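PDB 3NYY: putative glycyl-glycine endopeptidase lytM from Ruminococcus gnavus, which probably acts as a metalloendopeptidase of the M23 family, a group whose members cut peptide bonds in bacterial cell walls. Local coordinates for residues A[17-22]-A[228-233]; A[128-133]-A[215-220]; A[142-147]-A[188-193]. All blocks are in the same frame, centred on the assembly; numbering follows the deposited sequence. Where two conformers were deposited one is given.

Contact 1. Residues A[17-22]-A[228-233]. With SO4 (sulfate ion), chain E.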
loop_
_atom_site.group_PDB
_atom_site.type_symbol
_atom_site.label_atom_id
_atom_site.label_comp_id
_atom_site.label_asym_id
_atom_site.label_seq_id
_atom_site.Cartn_x
_atom_site.Cartn_y
_atom_site.Cartn_z
ATOM N N ASP A 17 5.771 -7.328 -18.958
ATOM C CA ASP A 17 6.331 -6.005 -18.737
ATOM C C ASP A 17 5.337 -4.884 -19.126
ATOM O O ASP A 17 5.321 -3.851 -18.484
ATOM C CB ASP A 17 7.645 -5.798 -19.508
ATOM C CG ASP A 17 8.799 -6.601 -18.960
ATOM O OD1 ASP A 17 8.784 -7.009 -17.785
ATOM O OD2 ASP A 17 9.754 -6.827 -19.724
ATOM N N PHE A 18 4.504 -5.096 -20.144
ATOM C CA PHE A 18 3.456 -4.148 -20.431
ATOM C C PHE A 18 2.445 -4.093 -19.280
ATOM O O PHE A 18 2.044 -3.011 -18.825
ATOM C CB PHE A 18 2.767 -4.475 -21.750
ATOM C CG PHE A 18 1.645 -3.545 -22.070
ATOM C CD1 PHE A 18 1.904 -2.313 -22.685
ATOM C CD2 PHE A 18 0.340 -3.843 -21.701
ATOM C CE1 PHE A 18 0.858 -1.435 -22.982
ATOM C CE2 PHE A 18 -0.703 -2.953 -21.972
ATOM C CZ PHE A 18 -0.441 -1.741 -22.614
ATOM N N ARG A 19 2.030 -5.249 -18.809
ATOM C CA ARG A 19 1.029 -5.273 -17.740
ATOM C C ARG A 19 1.497 -4.559 -16.491
ATOM O O ARG A 19 0.699 -3.930 -15.785
ATOM C CB ARG A 19 0.581 -6.683 -17.424
ATOM C CG ARG A 19 -0.088 -7.365 -18.566
ATOM C CD ARG A 19 -0.435 -8.805 -18.226
ATOM N NE ARG A 19 -1.491 -8.875 -17.213
ATOM C CZ ARG A 19 -1.934 -9.979 -16.630
ATOM N NH1 ARG A 19 -1.417 -11.182 -16.920
ATOM N NH2 ARG A 19 -2.923 -9.920 -15.733
ATOM N N ARG A 20 2.805 -4.669 -16.225
ATOM C CA ARG A 20 3.388 -4.021 -15.043
ATOM C C ARG A 20 3.450 -2.488 -15.114
ATOM O O ARG A 20 3.449 -1.825 -14.084
ATOM C CB ARG A 20 4.768 -4.635 -14.779
ATOM C CG ARG A 20 5.505 -4.053 -13.540
ATOM C CD ARG A 20 6.719 -4.880 -13.137
ATOM N NE ARG A 20 7.600 -5.141 -14.278
ATOM C CZ ARG A 20 8.630 -4.398 -14.646
ATOM N NH1 ARG A 20 8.977 -3.307 -13.967
ATOM N NH2 ARG A 20 9.311 -4.724 -15.742
ATOM N N GLN A 21 3.500 -1.928 -16.329
ATOM C CA GLN A 21 3.499 -0.479 -16.581
ATOM C C GLN A 21 4.673 0.221 -15.921
ATOM O O GLN A 21 4.484 1.072 -15.078
ATOM C CB GLN A 21 2.176 0.142 -16.137
ATOM C CG GLN A 21 0.967 -0.383 -16.840
ATOM C CD GLN A 21 0.631 0.291 -18.147
ATOM O OE1 GLN A 21 0.288 1.482 -18.184
ATOM N NE2 GLN A 21 0.727 -0.493 -19.268
ATOM N N PRO A 22 5.910 -0.169 -16.273
ATOM C CA PRO A 22 7.077 0.377 -15.537
ATOM C C PRO A 22 7.316 1.842 -15.928
ATOM O O PRO A 22 7.713 2.107 -17.048
ATOM C CB PRO A 22 8.210 -0.520 -15.994
ATOM C CG PRO A 22 7.810 -1.066 -17.297
ATOM C CD PRO A 22 6.314 -1.132 -17.304
ATOM N N GLU A 228 -10.254 -12.506 -24.205
ATOM C CA GLU A 228 -9.940 -12.385 -22.784
ATOM C C GLU A 228 -9.810 -10.941 -22.309
ATOM O O GLU A 228 -9.215 -10.119 -22.986
ATOM C CB GLU A 228 -8.623 -13.115 -22.521
ATOM C CG GLU A 228 -8.276 -13.317 -21.054
ATOM C CD GLU A 228 -6.880 -13.890 -20.879
ATOM O OE1 GLU A 228 -6.179 -14.065 -21.901
ATOM O OE2 GLU A 228 -6.489 -14.119 -19.705
ATOM N N GLU A 229 -10.328 -10.656 -21.101
ATOM C CA GLU A 229 -10.096 -9.363 -20.463
ATOM C C GLU A 229 -8.862 -9.533 -19.616
ATOM O O GLU A 229 -8.804 -10.451 -18.793
ATOM C CB GLU A 229 -11.288 -8.968 -19.603
ATOM C CG GLU A 229 -12.537 -8.659 -20.441
ATOM C CD GLU A 229 -12.533 -7.302 -21.038
ATOM O OE1 GLU A 229 -11.540 -6.576 -20.883
ATOM O OE2 GLU A 229 -13.507 -6.958 -21.724
ATOM N N ILE A 230 -7.874 -8.676 -19.855
ATOM C CA ILE A 230 -6.535 -8.758 -19.245
ATOM C C ILE A 230 -6.361 -7.573 -18.315
ATOM O O ILE A 230 -6.425 -6.433 -18.769
ATOM C CB ILE A 230 -5.381 -8.660 -20.306
ATOM C CG1 ILE A 230 -5.577 -9.663 -21.449
ATOM C CG2 ILE A 230 -3.973 -8.791 -19.668
ATOM C CD1 ILE A 230 -5.515 -11.108 -21.023
ATOM N N SER A 231 -6.088 -7.835 -17.046
ATOM C CA SER A 231 -5.782 -6.752 -16.129
ATOM C C SER A 231 -4.378 -6.168 -16.383
ATOM O O SER A 231 -3.421 -6.884 -16.711
ATOM C CB SER A 231 -5.887 -7.250 -14.683
ATOM O OG SER A 231 -4.950 -8.312 -14.432
ATOM N N VAL A 232 -4.288 -4.852 -16.209
ATOM C CA VAL A 232 -3.014 -4.108 -16.271
ATOM C C VAL A 232 -2.882 -3.256 -15.027
ATOM O O VAL A 232 -3.887 -2.917 -14.396
ATOM C CB VAL A 232 -2.919 -3.232 -17.563
ATOM C CG1 VAL A 232 -3.128 -4.103 -18.790
ATOM C CG2 VAL A 232 -3.913 -2.089 -17.521
ATOM N N ASN A 233 -1.655 -2.906 -14.680
ATOM C CA ASN A 233 -1.387 -2.164 -13.452
ATOM C C ASN A 233 -1.942 -0.749 -13.497
ATOM O O ASN A 233 -1.449 0.071 -14.291
ATOM C CB ASN A 233 0.122 -2.142 -13.208
ATOM C CG ASN A 233 0.511 -1.660 -11.828
ATOM O OD1 ASN A 233 -0.355 -1.441 -10.946
ATOM N ND2 ASN A 233 1.861 -1.564 -11.590
HETATM S S SO4 E . -2.821 -14.823 -15.956
HETATM O O1 SO4 E . -2.914 -13.389 -16.173
HETATM O O2 SO4 E . -4.177 -15.346 -15.793
HETATM O O3 SO4 E . -2.140 -15.436 -17.097
HETATM O O4 SO4 E . -2.047 -15.107 -14.744
HETATM O O HOH W 1 -0.918 2.517 -15.402
#
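N233 meets the last turn of helix 16-20 with two nitrogens at once, in a closely packed part of the contact. Its backbone N donates to R19 O at 2.8 Å, while its side-chain amide reaches the next carbonyl, ND2 to R20 O at 3.0 Å. The second bond comes in tilted from the carbonyl plane, yet is straight at the hydrogen (164°) and lies in the plane of the amide. A third carbonyl is served from within the segment: Q21 NE2 folds back to F18 O at 2.9 Å, a course set by the bend of its chain at chi2 (-86°), and the same nitrogen lies over the centre of the F18 ring. Helix C-termini expose carbonyls that lack a partner in the next turn, and this one illustrates how a residue just past a neighbouring strand can supply some of the missing donors. That strand, 228-232, forms an antiparallel hairpin with strand 216-225 in the sheet of the peptidase fold, so the bonds join the region of the LytM N-terminal family to it. D111 also binds N233 ND2. Along the strand the close grip continues. R19, bent at chi3 (68°), presents its guanidinium side-on to S231, with NE on S231 O at 2.8 Å and NH2 on S231 OG at 2.9 Å. I230 CG2 covers one face of the group, 3.5 Å from R19 NE. S231 OG is bonded to E126 as well. On the partly exposed side, by contrast, the arginine reaches a bound anion: R19 NH1 donates a hydrogen bond to sulfate O1 at 2.8 Å, and R117 binds the same sulfate, which probably came from the crystallisation liquor.

Contact 2. Residues A[128-133]-A[215-220]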
loop_
_atom_site.group_PDB
_atom_site.type_symbol
_atom_site.label_atom_id
_atom_site.label_comp_id
_atom_site.label_asym_id
_atom_site.label_seq_id
_atom_site.Cartn_x
_atom_site.Cartn_y
_atom_site.Cartn_z
ATOM N N THR A 128 -5.141 -1.934 -8.079
ATOM C CA THR A 128 -4.602 -1.038 -7.045
ATOM C C THR A 128 -5.696 -0.843 -6.000
ATOM O O THR A 128 -6.833 -0.561 -6.310
ATOM C CB THR A 128 -4.176 0.288 -7.609
ATOM O OG1 THR A 128 -3.199 0.069 -8.654
ATOM C CG2 THR A 128 -3.572 1.215 -6.510
ATOM N N ASP A 129 -5.323 -1.036 -4.744
ATOM C CA ASP A 129 -6.207 -0.839 -3.589
ATOM C C ASP A 129 -5.987 0.515 -2.960
ATOM O O ASP A 129 -4.913 0.811 -2.449
ATOM C CB ASP A 129 -6.014 -1.973 -2.598
ATOM C CG ASP A 129 -6.429 -3.312 -3.186
ATOM O OD1 ASP A 129 -7.438 -3.332 -3.899
ATOM O OD2 ASP A 129 -5.704 -4.305 -3.028
ATOM N N ILE A 130 -6.994 1.368 -3.053
ATOM C CA ILE A 130 -6.915 2.716 -2.546
ATOM C C ILE A 130 -7.600 2.725 -1.155
ATOM O O ILE A 130 -8.846 2.610 -1.026
ATOM C CB ILE A 130 -7.521 3.682 -3.495
ATOM C CG1 ILE A 130 -6.764 3.680 -4.828
ATOM C CG2 ILE A 130 -7.492 5.084 -2.884
ATOM C CD1 ILE A 130 -7.507 4.415 -5.935
HETATM N N MSE A 131 -6.768 2.863 -0.124
HETATM C CA MSE A 131 -7.179 2.672 1.257
HETATM C C MSE A 131 -7.700 3.918 1.896
HETATM O O MSE A 131 -7.106 4.993 1.780
HETATM C CB MSE A 131 -6.044 2.086 2.113
HETATM C CG MSE A 131 -5.303 0.881 1.485
HETATM SE SE MSE A 131 -6.337 -0.696 1.250
HETATM C CE MSE A 131 -4.927 -2.012 0.899
ATOM N N ALA A 132 -8.861 3.786 2.556
ATOM C CA ALA A 132 -9.415 4.896 3.347
ATOM C C ALA A 132 -8.559 5.179 4.630
ATOM O O ALA A 132 -8.277 4.257 5.396
ATOM C CB ALA A 132 -10.841 4.561 3.799
ATOM N N GLU A 133 -8.235 6.459 4.855
ATOM C CA GLU A 133 -7.681 6.965 6.115
ATOM C C GLU A 133 -8.748 6.847 7.222
ATOM O O GLU A 133 -8.506 6.267 8.272
ATOM C CB GLU A 133 -7.288 8.445 5.959
ATOM C CG GLU A 133 -6.686 9.101 7.246
ATOM C CD GLU A 133 -5.208 8.794 7.461
ATOM O OE1 GLU A 133 -4.534 8.226 6.565
ATOM O OE2 GLU A 133 -4.712 9.134 8.553
ATOM N N VAL A 215 -12.069 -0.687 4.711
ATOM C CA VAL A 215 -12.693 0.134 3.679
ATOM C C VAL A 215 -11.613 0.591 2.695
ATOM O O VAL A 215 -10.574 1.140 3.076
ATOM C CB VAL A 215 -13.438 1.322 4.295
ATOM C CG1 VAL A 215 -13.883 2.340 3.239
ATOM C CG2 VAL A 215 -14.672 0.812 5.092
ATOM N N HIS A 216 -11.866 0.325 1.414
ATOM C CA HIS A 216 -10.988 0.696 0.344
ATOM C C HIS A 216 -11.712 0.593 -0.970
ATOM O O HIS A 216 -12.726 -0.127 -1.105
ATOM C CB HIS A 216 -9.755 -0.230 0.303
ATOM C CG HIS A 216 -10.021 -1.625 -0.158
ATOM N ND1 HIS A 216 -10.737 -2.560 0.568
ATOM C CD2 HIS A 216 -9.625 -2.251 -1.296
ATOM C CE1 HIS A 216 -10.803 -3.687 -0.134
ATOM N NE2 HIS A 216 -10.113 -3.536 -1.254
ATOM N N LEU A 217 -11.189 1.335 -1.943
ATOM C CA LEU A 217 -11.627 1.157 -3.336
ATOM C C LEU A 217 -10.637 0.244 -4.027
ATOM O O LEU A 217 -9.436 0.536 -4.058
ATOM C CB LEU A 217 -11.598 2.471 -4.118
ATOM C CG LEU A 217 -11.879 2.338 -5.611
ATOM C CD1 LEU A 217 -13.328 1.771 -5.957
ATOM C CD2 LEU A 217 -11.649 3.710 -6.314
ATOM N N HIS A 218 -11.108 -0.879 -4.573
ATOM C CA HIS A 218 -10.252 -1.646 -5.473
ATOM C C HIS A 218 -10.503 -1.135 -6.889
ATOM O O HIS A 218 -11.654 -1.164 -7.367
ATOM C CB HIS A 218 -10.505 -3.155 -5.384
ATOM C CG HIS A 218 -9.769 -3.920 -6.424
ATOM N ND1 HIS A 218 -8.469 -4.343 -6.235
ATOM C CD2 HIS A 218 -10.113 -4.269 -7.690
ATOM C CE1 HIS A 218 -8.049 -4.939 -7.349
ATOM N NE2 HIS A 218 -9.034 -4.938 -8.236
ATOM N N LEU A 219 -9.429 -0.702 -7.553
ATOM C CA LEU A 219 -9.484 -0.222 -8.954
ATOM C C LEU A 219 -8.755 -1.214 -9.826
ATOM O O LEU A 219 -7.604 -1.587 -9.553
ATOM C CB LEU A 219 -8.861 1.156 -9.097
ATOM C CG LEU A 219 -8.830 1.622 -10.585
ATOM C CD1 LEU A 219 -10.336 2.087 -10.903
ATOM C CD2 LEU A 219 -7.767 2.656 -10.829
ATOM N N GLY A 220 -9.423 -1.634 -10.899
ATOM C CA GLY A 220 -8.813 -2.438 -11.932
ATOM C C GLY A 220 -8.975 -1.766 -13.279
ATOM O O GLY A 220 -9.887 -0.994 -13.496
HETATM O O HOH W 2 -9.355 -5.666 -2.794
HETATM O O HOH W 3 -9.217 1.555 5.449
#
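Torsions bring D129 and H218 together from adjacent strands: D129 carries CG anti to its carbonyl carbon (chi1 -64°), whereas H218 turns its ring anti to the backbone N (172°), and OD1 and ND1 converge. H216-L217-H218 is the HxH motif of M23 peptidases; in relatives its second histidine and an aspartate of an HxxxD motif hold zinc, so the positions of D129 and H218 are consistent with two such ligands. Here ND1 of H218 donates directly to OD1 of D129 at 2.7 Å, with no metal intervening. The bond lies close to the plane of the imidazole and arrives on the syn side of the carboxylate. H216 runs alongside D129, its ring perpendicular to the carboxylate, with CD2 3.6 Å from D129 OD1. P214 O takes the ND1 end of the H216 ring.

Beneath these side chains is a regular antiparallel ladder, in which T128-L219 and I130-L217 are the hydrogen-bonded pairs and D129-H218 and M131-H216 the non-hydrogen-bonded ones. The face bearing T128, I130, L217 and L219 is largely apolar: I130 CD1 packs on L217 CD2 at 4.2 Å, and L238 of helix 235-240 covers T128, I130 and L219. On the face of D129, M131 and the histidines, F115 of the second subunit packs on D129 and M131 and meets the H216 ring edge-to-face. Selenomethionine M131 places SE 3.6 Å from H216 CB. A water joins the two polar groups, donating to D129 OD1 at 3.2 Å and lying 2.7 Å from H216 NE2.

Contact 3. Residues A[142-147]-A[188-193]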
loop_
_atom_site.group_PDB
_atom_site.type_symbol
_atom_site.label_atom_id
_atom_site.label_comp_id
_atom_site.label_asym_id
_atom_site.label_seq_id
_atom_site.Cartn_x
_atom_site.Cartn_y
_atom_site.Cartn_z
ATOM N N VAL A 142 -16.736 7.900 -4.741
ATOM C CA VAL A 142 -15.959 7.315 -5.835
ATOM C C VAL A 142 -16.552 7.889 -7.109
ATOM O O VAL A 142 -17.754 7.791 -7.345
ATOM C CB VAL A 142 -16.009 5.785 -5.795
ATOM C CG1 VAL A 142 -15.334 5.211 -7.032
ATOM C CG2 VAL A 142 -15.333 5.258 -4.467
ATOM N N VAL A 143 -15.694 8.544 -7.905
ATOM C CA VAL A 143 -16.076 9.150 -9.153
ATOM C C VAL A 143 -15.367 8.486 -10.311
ATOM O O VAL A 143 -14.302 7.866 -10.167
ATOM C CB VAL A 143 -15.790 10.656 -9.170
ATOM C CG1 VAL A 143 -16.544 11.344 -8.045
ATOM C CG2 VAL A 143 -14.283 10.955 -9.130
ATOM N N SER A 144 -15.968 8.589 -11.481
ATOM C CA SER A 144 -15.446 7.944 -12.675
ATOM C C SER A 144 -14.196 8.680 -13.129
ATOM O O SER A 144 -14.206 9.892 -13.306
ATOM C CB SER A 144 -16.452 8.000 -13.817
ATOM O OG SER A 144 -16.025 7.200 -14.941
HETATM N N MSE A 145 -13.146 7.937 -13.369
HETATM C CA MSE A 145 -11.892 8.537 -13.835
HETATM C C MSE A 145 -12.016 9.052 -15.259
HETATM O O MSE A 145 -11.257 9.925 -15.659
HETATM C CB MSE A 145 -10.770 7.506 -13.733
HETATM C CG MSE A 145 -10.422 7.125 -12.275
HETATM SE SE MSE A 145 -9.170 5.644 -12.169
HETATM C CE MSE A 145 -7.598 6.572 -12.661
ATOM N N THR A 146 -12.924 8.445 -16.017
ATOM C CA THR A 146 -13.069 8.641 -17.465
ATOM C C THR A 146 -14.516 8.898 -17.859
ATOM O O THR A 146 -15.447 8.599 -17.111
ATOM C CB THR A 146 -12.636 7.347 -18.227
ATOM O OG1 THR A 146 -13.604 6.306 -17.998
ATOM C CG2 THR A 146 -11.214 6.859 -17.749
ATOM N N ASP A 147 -14.713 9.420 -19.063
ATOM C CA ASP A 147 -16.008 9.342 -19.674
ATOM C C ASP A 147 -16.231 7.863 -19.974
ATOM O O ASP A 147 -15.285 7.058 -19.977
ATOM C CB ASP A 147 -16.013 10.095 -21.001
ATOM C CG ASP A 147 -15.985 11.598 -20.862
ATOM O OD1 ASP A 147 -16.065 12.163 -19.767
ATOM O OD2 ASP A 147 -15.923 12.243 -21.944
ATOM N N ASP A 188 -26.034 3.440 -19.272
ATOM C CA ASP A 188 -26.020 4.879 -19.042
ATOM C C ASP A 188 -24.647 5.454 -19.368
ATOM O O ASP A 188 -23.622 4.878 -19.027
ATOM C CB ASP A 188 -26.349 5.222 -17.593
ATOM C CG ASP A 188 -27.840 5.076 -17.249
ATOM O OD1 ASP A 188 -28.675 4.869 -18.175
ATOM O OD2 ASP A 188 -28.141 5.161 -16.044
ATOM N N PRO A 189 -24.621 6.609 -20.018
ATOM C CA PRO A 189 -23.394 7.324 -20.247
ATOM C C PRO A 189 -22.949 8.022 -18.959
ATOM O O PRO A 189 -23.790 8.483 -18.199
ATOM C CB PRO A 189 -23.802 8.346 -21.327
ATOM C CG PRO A 189 -25.236 8.664 -20.995
ATOM C CD PRO A 189 -25.809 7.339 -20.548
ATOM N N VAL A 190 -21.640 8.114 -18.740
ATOM C CA VAL A 190 -21.055 8.867 -17.642
ATOM C C VAL A 190 -19.978 9.820 -18.204
ATOM O O VAL A 190 -19.355 9.540 -19.251
ATOM C CB VAL A 190 -20.440 7.975 -16.508
ATOM C CG1 VAL A 190 -21.567 7.157 -15.823
ATOM C CG2 VAL A 190 -19.315 7.124 -16.994
ATOM N N LYS A 191 -19.792 10.937 -17.511
ATOM C CA LYS A 191 -18.695 11.843 -17.739
ATOM C C LYS A 191 -17.696 11.665 -16.614
ATOM O O LYS A 191 -18.046 11.374 -15.447
ATOM C CB LYS A 191 -19.165 13.309 -17.801
ATOM C CG LYS A 191 -20.051 13.631 -19.010
ATOM C CD LYS A 191 -19.321 13.559 -20.318
ATOM C CE LYS A 191 -18.389 14.748 -20.504
ATOM N NZ LYS A 191 -17.882 14.812 -21.917
ATOM N N ALA A 192 -16.411 11.844 -16.951
ATOM C CA ALA A 192 -15.358 11.822 -15.929
ATOM C C ALA A 192 -15.688 12.799 -14.819
ATOM O O ALA A 192 -16.128 13.938 -15.074
ATOM C CB ALA A 192 -14.016 12.152 -16.573
ATOM N N GLY A 193 -15.544 12.343 -13.588
ATOM C CA GLY A 193 -15.902 13.114 -12.393
ATOM C C GLY A 193 -17.286 12.837 -11.836
ATOM O O GLY A 193 -17.578 13.216 -10.705
#
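The carbonyl oxygen of S144 takes one hydrogen bond and one CH contact from the turn that carries A192 and G193. G193 N donates to S144 O at 2.8 Å, almost straight and in the carbonyl plane, and A192 CA adds the weaker CH contact to the same S144 O at 3.5 Å. The positive phi of G193 (95°) is one at which a CB would be jammed against the carbonyl O of A192, and glycine has none. V143 CG1 closes over the far end of the glycine, 3.4 Å from G193 O.

Further along, D147 shows how one carboxylate can serve a backbone and a side chain together. Its OD1 uses the anti lone pair to accept from A192 N at 2.9 Å. The other oxygen, OD2, forms a salt bridge with K191 NZ at 3.2 Å, the ammonium approaching from above the carboxylate plane. K191 reaches it by curling back at both chi2 and chi3, so that its methylenes run alongside D147 and its charge comes round to the aspartate although the chain starts out in the other direction. With the lysine exposed and the aspartate only partly buried, this side of the contact lies towards solvent.

Inward, the hydroxyl of S144 stands anti to the backbone N (chi1 -172°) and donates to T146 O at 2.6 Å, a bond that ties the loop to itself. V190 CG2 lies 3.9 Å from that S144 OG.

The contact is a junction of two loops within the beta-sheet region of the M23 peptidase family. Loop 144-147 links strand 141-143 to strand 148-153, against which strand 189-190 pairs. I165 of strand 162-166 packs on S144, T146 and V190, and Y175 of strand 172-178 bonds to the backbone N of M145.

Contacts 1 and 2 are buried, touch where N233 packs on T128, and share a sheet in which strands 216-225 and 228-232 are neighbours; contact 3, partly buried, touches contact 2 where M145 and V142 pack on L219 and L217. Both contacts 2 and 3 lie in the loop closed by contact 1, which alone brings in the N-terminal helical region. Chemistry follows place. Contact 2 is a regular strand pair with one largely apolar face and one bearing the putative site residues. In contact 1, donors from the residue after a strand and from an arginine join a helix to the sheet, whereas contact 3 relies on loop carbonyls and a salt bridge near solvent.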